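Local coordinates for phosphoglycerate oxidoreductase (Rhizobium etli, PDB 4HY3), which probably reduces hydroxypyruvate or glyoxylate with a nicotinamide cofactor, at residues R172-F184 / V227-V240. Numbering follows the deposited sequence.
Sequences RLIAGSEIGIVGF and VLTKSDFIFVVAAV
Arg-172 and Asp-232 form a salt bridge at one end of this contact, NH1 to OD2 3.2 Å. Their side chains cross at about a right angle, with guanidinium and carboxylate planes 51° apart. The arginine chain bends at chi2 and chi3, which brings NE back to Leu-173 O at 2.7 Å, in the guanidinium plane. With an alanine here, Leu-173 O would probably lose this donor and Asp-232 would keep Arg-257 as its remaining salt-bridge partner. Asp-232 OD2 also takes a weak bond from Glu-178 N.

Phe-233 CE2 lies over one face of the guanidinium, whose plane is 70° from the ring. Ile-174 CD1 sits over one face of the Phe-233 ring, offset toward the rim, and its CG1 is 3.6 Å from Phe-233 CZ. CG of Phe-233, anti to the carbonyl carbon (chi1 -56°), carries the ring back toward Ile-174. Ile-179 shares this sheet face, and its CG2 touches the edge of the Phe-235 ring.

The backbones of strands 178-182 and 233-236 run parallel and are hydrogen-bonded to each other. Glu-178 O accepts from both Asp-232 N and Phe-233 N. Gly-180 N then bonds Phe-233 O at 2.6 Å. On the other face Gly-180 has no side chain, and Ser-231 OG and Val-227 CG1 come close to its backbone. Val-182 CG2 packs there on Val-227 CG1 at 3.9 Å.

Gly-183 follows the strand and begins a GxGxxG pattern, consistent with a Rossmann-type dinucleotide site. The two strands are central in a seven-stranded parallel sheet, flanked by strands 201-205 and 261-264. Helix 131-147 packs on Ile-174, Phe-233 and Phe-235; helix 224-229 lies against the opposite face.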
loop_
_atom_site.group_PDB
_atom_site.type_symbol
_atom_site.label_atom_id
_atom_site.label_comp_id
_atom_site.label_asym_id
_atom_site.label_seq_id
_atom_site.Cartn_x
_atom_site.Cartn_y
_atom_site.Cartn_z
ATOM N N ARG A 172 14.005 18.976 8.973
ATOM C CA ARG A 172 13.815 17.586 9.372
ATOM C C ARG A 172 12.731 16.937 8.512
ATOM O O ARG A 172 11.728 17.581 8.176
ATOM C CB ARG A 172 13.363 17.542 10.820
ATOM C CG ARG A 172 13.482 16.172 11.445
ATOM C CD ARG A 172 12.158 15.761 12.049
ATOM N NE ARG A 172 12.055 14.315 11.967
ATOM C CZ ARG A 172 12.201 13.505 13.002
ATOM N NH1 ARG A 172 12.425 14.023 14.205
ATOM N NH2 ARG A 172 12.103 12.189 12.830
ATOM N N LEU A 173 12.936 15.670 8.156
ATOM C CA LEU A 173 11.974 14.921 7.370
ATOM C C LEU A 173 10.913 14.327 8.267
ATOM O O LEU A 173 11.165 14.078 9.441
ATOM C CB LEU A 173 12.622 13.759 6.643
ATOM C CG LEU A 173 13.969 13.856 5.967
ATOM C CD1 LEU A 173 15.061 13.610 7.000
ATOM C CD2 LEU A 173 14.017 12.792 4.884
ATOM N N ILE A 174 9.733 14.073 7.696
ATOM C CA ILE A 174 8.687 13.344 8.393
ATOM C C ILE A 174 8.847 11.836 8.212
ATOM O O ILE A 174 8.389 11.068 9.036
ATOM C CB ILE A 174 7.287 13.854 7.990
ATOM C CG1 ILE A 174 7.069 15.229 8.588
ATOM C CG2 ILE A 174 6.168 12.937 8.471
ATOM C CD1 ILE A 174 5.656 15.727 8.464
ATOM N N ALA A 175 9.509 11.404 7.148
ATOM C CA ALA A 175 9.632 9.966 6.887
ATOM C C ALA A 175 10.355 9.262 8.035
ATOM O O ALA A 175 9.963 8.159 8.426
ATOM C CB ALA A 175 10.298 9.700 5.548
ATOM N N GLY A 176 11.383 9.915 8.580
ATOM C CA GLY A 176 11.958 9.582 9.907
ATOM C C GLY A 176 11.440 8.358 10.680
ATOM O O GLY A 176 11.781 7.235 10.325
ATOM N N SER A 177 10.624 8.504 11.724
ATOM C CA SER A 177 10.030 9.714 12.259
ATOM C C SER A 177 8.987 9.209 13.225
ATOM O O SER A 177 8.316 8.200 12.954
ATOM C CB SER A 177 9.303 10.501 11.195
ATOM O OG SER A 177 8.829 11.740 11.706
ATOM N N GLU A 178 8.827 9.901 14.343
ATOM C CA GLU A 178 7.879 9.454 15.352
ATOM C C GLU A 178 6.599 10.286 15.352
ATOM O O GLU A 178 6.614 11.472 15.766
ATOM C CB GLU A 178 8.523 9.478 16.739
ATOM C CG GLU A 178 9.789 8.629 16.894
ATOM C CD GLU A 178 9.521 7.328 17.619
ATOM O OE1 GLU A 178 8.556 6.634 17.231
ATOM O OE2 GLU A 178 10.272 7.006 18.566
ATOM N N ILE A 179 5.496 9.666 14.893
ATOM C CA ILE A 179 4.177 10.338 14.930
ATOM C C ILE A 179 3.231 9.807 15.980
ATOM O O ILE A 179 2.988 8.600 16.058
ATOM C CB ILE A 179 3.414 10.278 13.596
ATOM C CG1 ILE A 179 4.207 10.968 12.495
ATOM C CG2 ILE A 179 2.053 10.943 13.756
ATOM C CD1 ILE A 179 3.936 10.414 11.115
ATOM N N GLY A 180 2.668 10.730 16.749
ATOM C CA GLY A 180 1.620 10.389 17.698
ATOM C C GLY A 180 0.288 11.094 17.512
ATOM O O GLY A 180 0.193 12.322 17.288
ATOM N N ILE A 181 -0.765 10.308 17.632
ATOM C CA ILE A 181 -2.104 10.832 17.455
ATOM C C ILE A 181 -2.921 10.746 18.761
ATOM O O ILE A 181 -3.134 9.650 19.310
ATOM C CB ILE A 181 -2.788 10.115 16.284
ATOM C CG1 ILE A 181 -1.873 10.169 15.068
ATOM C CG2 ILE A 181 -4.102 10.788 15.950
ATOM C CD1 ILE A 181 -2.362 9.341 13.891
ATOM N N VAL A 182 -3.342 11.907 19.260
ATOM C CA VAL A 182 -4.251 11.982 20.419
ATOM C C VAL A 182 -5.718 11.926 19.952
ATOM O O VAL A 182 -6.305 12.927 19.505
ATOM C CB VAL A 182 -4.001 13.246 21.281
ATOM C CG1 VAL A 182 -5.033 13.350 22.397
ATOM C CG2 VAL A 182 -2.599 13.243 21.866
ATOM N N GLY A 183 -6.308 10.747 20.071
ATOM C CA GLY A 183 -7.622 10.484 19.494
ATOM C C GLY A 183 -7.441 9.786 18.170
ATOM O O GLY A 183 -6.332 9.721 17.645
ATOM N N PHE A 184 -8.536 9.254 17.634
ATOM C CA PHE A 184 -8.494 8.498 16.392
ATOM C C PHE A 184 -9.870 8.004 16.087
ATOM O O PHE A 184 -10.246 6.914 16.542
ATOM C CB PHE A 184 -7.606 7.260 16.554
ATOM C CG PHE A 184 -7.297 6.545 15.265
ATOM C CD1 PHE A 184 -6.115 6.827 14.566
ATOM C CD2 PHE A 184 -8.145 5.571 14.773
ATOM C CE1 PHE A 184 -5.785 6.162 13.396
ATOM C CE2 PHE A 184 -7.829 4.902 13.594
ATOM C CZ PHE A 184 -6.645 5.201 12.900
ATOM N N VAL A 227 2.571 8.734 23.635
ATOM C CA VAL A 227 2.200 9.537 22.471
ATOM C C VAL A 227 2.718 10.945 22.689
ATOM O O VAL A 227 3.268 11.591 21.779
ATOM C CB VAL A 227 0.663 9.568 22.273
ATOM C CG1 VAL A 227 0.221 10.669 21.313
ATOM C CG2 VAL A 227 0.164 8.222 21.785
ATOM N N LEU A 228 2.562 11.394 23.924
ATOM C CA LEU A 228 2.845 12.752 24.302
ATOM C C LEU A 228 4.357 12.960 24.409
ATOM O O LEU A 228 4.853 14.084 24.268
ATOM C CB LEU A 228 2.152 13.020 25.634
ATOM C CG LEU A 228 1.775 14.445 26.012
ATOM C CD1 LEU A 228 0.699 14.465 27.095
ATOM C CD2 LEU A 228 3.008 15.199 26.487
ATOM N N THR A 229 5.085 11.862 24.608
ATOM C CA THR A 229 6.456 11.939 25.083
ATOM C C THR A 229 7.510 11.456 24.109
ATOM O O THR A 229 8.495 12.160 23.871
ATOM C CB THR A 229 6.578 11.290 26.489
ATOM O OG1 THR A 229 6.611 12.337 27.472
ATOM C CG2 THR A 229 7.810 10.365 26.629
ATOM N N LYS A 230 7.298 10.268 23.552
ATOM C CA LYS A 230 8.216 9.660 22.585
ATOM C C LYS A 230 7.870 10.046 21.145
ATOM O O LYS A 230 7.958 9.208 20.239
ATOM C CB LYS A 230 8.148 8.145 22.730
ATOM C CG LYS A 230 7.832 7.738 24.158
ATOM C CD LYS A 230 8.032 6.265 24.438
ATOM C CE LYS A 230 8.332 6.107 25.912
ATOM N NZ LYS A 230 7.651 4.915 26.472
ATOM N N SER A 231 7.471 11.307 20.935
ATOM C CA SER A 231 6.949 11.709 19.623
ATOM C C SER A 231 7.472 13.050 19.084
ATOM O O SER A 231 7.582 14.039 19.822
ATOM C CB SER A 231 5.406 11.664 19.603
ATOM O OG SER A 231 4.914 10.371 19.303
ATOM N N ASP A 232 7.796 13.060 17.792
ATOM C CA ASP A 232 8.247 14.268 17.125
ATOM C C ASP A 232 7.082 15.041 16.543
ATOM O O ASP A 232 7.123 16.275 16.477
ATOM C CB ASP A 232 9.251 13.931 16.037
ATOM C CG ASP A 232 10.513 13.292 16.588
ATOM O OD1 ASP A 232 11.245 13.964 17.370
ATOM O OD2 ASP A 232 10.773 12.122 16.221
ATOM N N PHE A 233 6.039 14.318 16.127
ATOM C CA PHE A 233 4.828 14.968 15.678
ATOM C C PHE A 233 3.606 14.411 16.363
ATOM O O PHE A 233 3.322 13.208 16.293
ATOM C CB PHE A 233 4.674 14.832 14.179
ATOM C CG PHE A 233 5.848 15.343 13.391
ATOM C CD1 PHE A 233 5.947 16.677 13.066
ATOM C CD2 PHE A 233 6.841 14.474 12.969
ATOM C CE1 PHE A 233 7.018 17.149 12.345
ATOM C CE2 PHE A 233 7.911 14.940 12.236
ATOM C CZ PHE A 233 7.997 16.284 11.920
ATOM N N ILE A 234 2.879 15.315 17.016
ATOM C CA ILE A 234 1.697 14.981 17.794
ATOM C C ILE A 234 0.534 15.739 17.195
ATOM O O ILE A 234 0.582 16.973 17.118
ATOM C CB ILE A 234 1.856 15.405 19.279
ATOM C CG1 ILE A 234 3.076 14.721 19.899
ATOM C CG2 ILE A 234 0.592 15.142 20.098
ATOM C CD1 ILE A 234 3.796 15.640 20.850
ATOM N N PHE A 235 -0.498 14.990 16.790
ATOM C CA PHE A 235 -1.744 15.541 16.276
ATOM C C PHE A 235 -2.886 15.302 17.277
ATOM O O PHE A 235 -3.132 14.154 17.665
ATOM C CB PHE A 235 -2.125 14.836 14.959
ATOM C CG PHE A 235 -1.153 15.045 13.822
ATOM C CD1 PHE A 235 -1.338 16.089 12.907
ATOM C CD2 PHE A 235 -0.065 14.189 13.646
ATOM C CE1 PHE A 235 -0.454 16.272 11.844
ATOM C CE2 PHE A 235 0.824 14.374 12.597
ATOM C CZ PHE A 235 0.635 15.414 11.692
ATOM N N VAL A 236 -3.585 16.366 17.684
ATOM C CA VAL A 236 -4.866 16.258 18.418
ATOM C C VAL A 236 -6.081 16.287 17.448
ATOM O O VAL A 236 -6.314 17.262 16.713
ATOM C CB VAL A 236 -5.053 17.372 19.466
ATOM C CG1 VAL A 236 -6.171 16.977 20.419
ATOM C CG2 VAL A 236 -3.753 17.667 20.218
ATOM N N VAL A 237 -6.890 15.240 17.505
ATOM C CA VAL A 237 -7.697 14.865 16.367
ATOM C C VAL A 237 -9.157 14.505 16.712
ATOM O O VAL A 237 -10.059 14.627 15.866
ATOM C CB VAL A 237 -6.925 13.767 15.615
ATOM C CG1 VAL A 237 -7.793 12.629 15.149
ATOM C CG2 VAL A 237 -6.182 14.391 14.477
ATOM N N ALA A 238 -9.378 14.092 17.961
ATOM C CA ALA A 238 -10.710 13.814 18.505
ATOM C C ALA A 238 -10.710 14.104 19.997
ATOM O O ALA A 238 -9.655 14.062 20.643
ATOM C CB ALA A 238 -11.115 12.371 18.254
ATOM N N ALA A 239 -11.894 14.416 20.531
ATOM C CA ALA A 239 -12.111 14.527 21.986
ATOM C C ALA A 239 -12.220 13.114 22.573
ATOM O O ALA A 239 -12.533 12.153 21.838
ATOM C CB ALA A 239 -13.366 15.342 22.289
ATOM N N VAL A 240 -11.947 12.972 23.875
ATOM C CA VAL A 240 -11.941 11.633 24.492
ATOM C C VAL A 240 -12.381 11.502 25.968
ATOM O O VAL A 240 -11.776 10.693 26.678
ATOM C CB VAL A 240 -10.562 10.916 24.306
ATOM C CG1 VAL A 240 -10.423 10.328 22.906
ATOM C CG2 VAL A 240 -9.390 11.843 24.625
#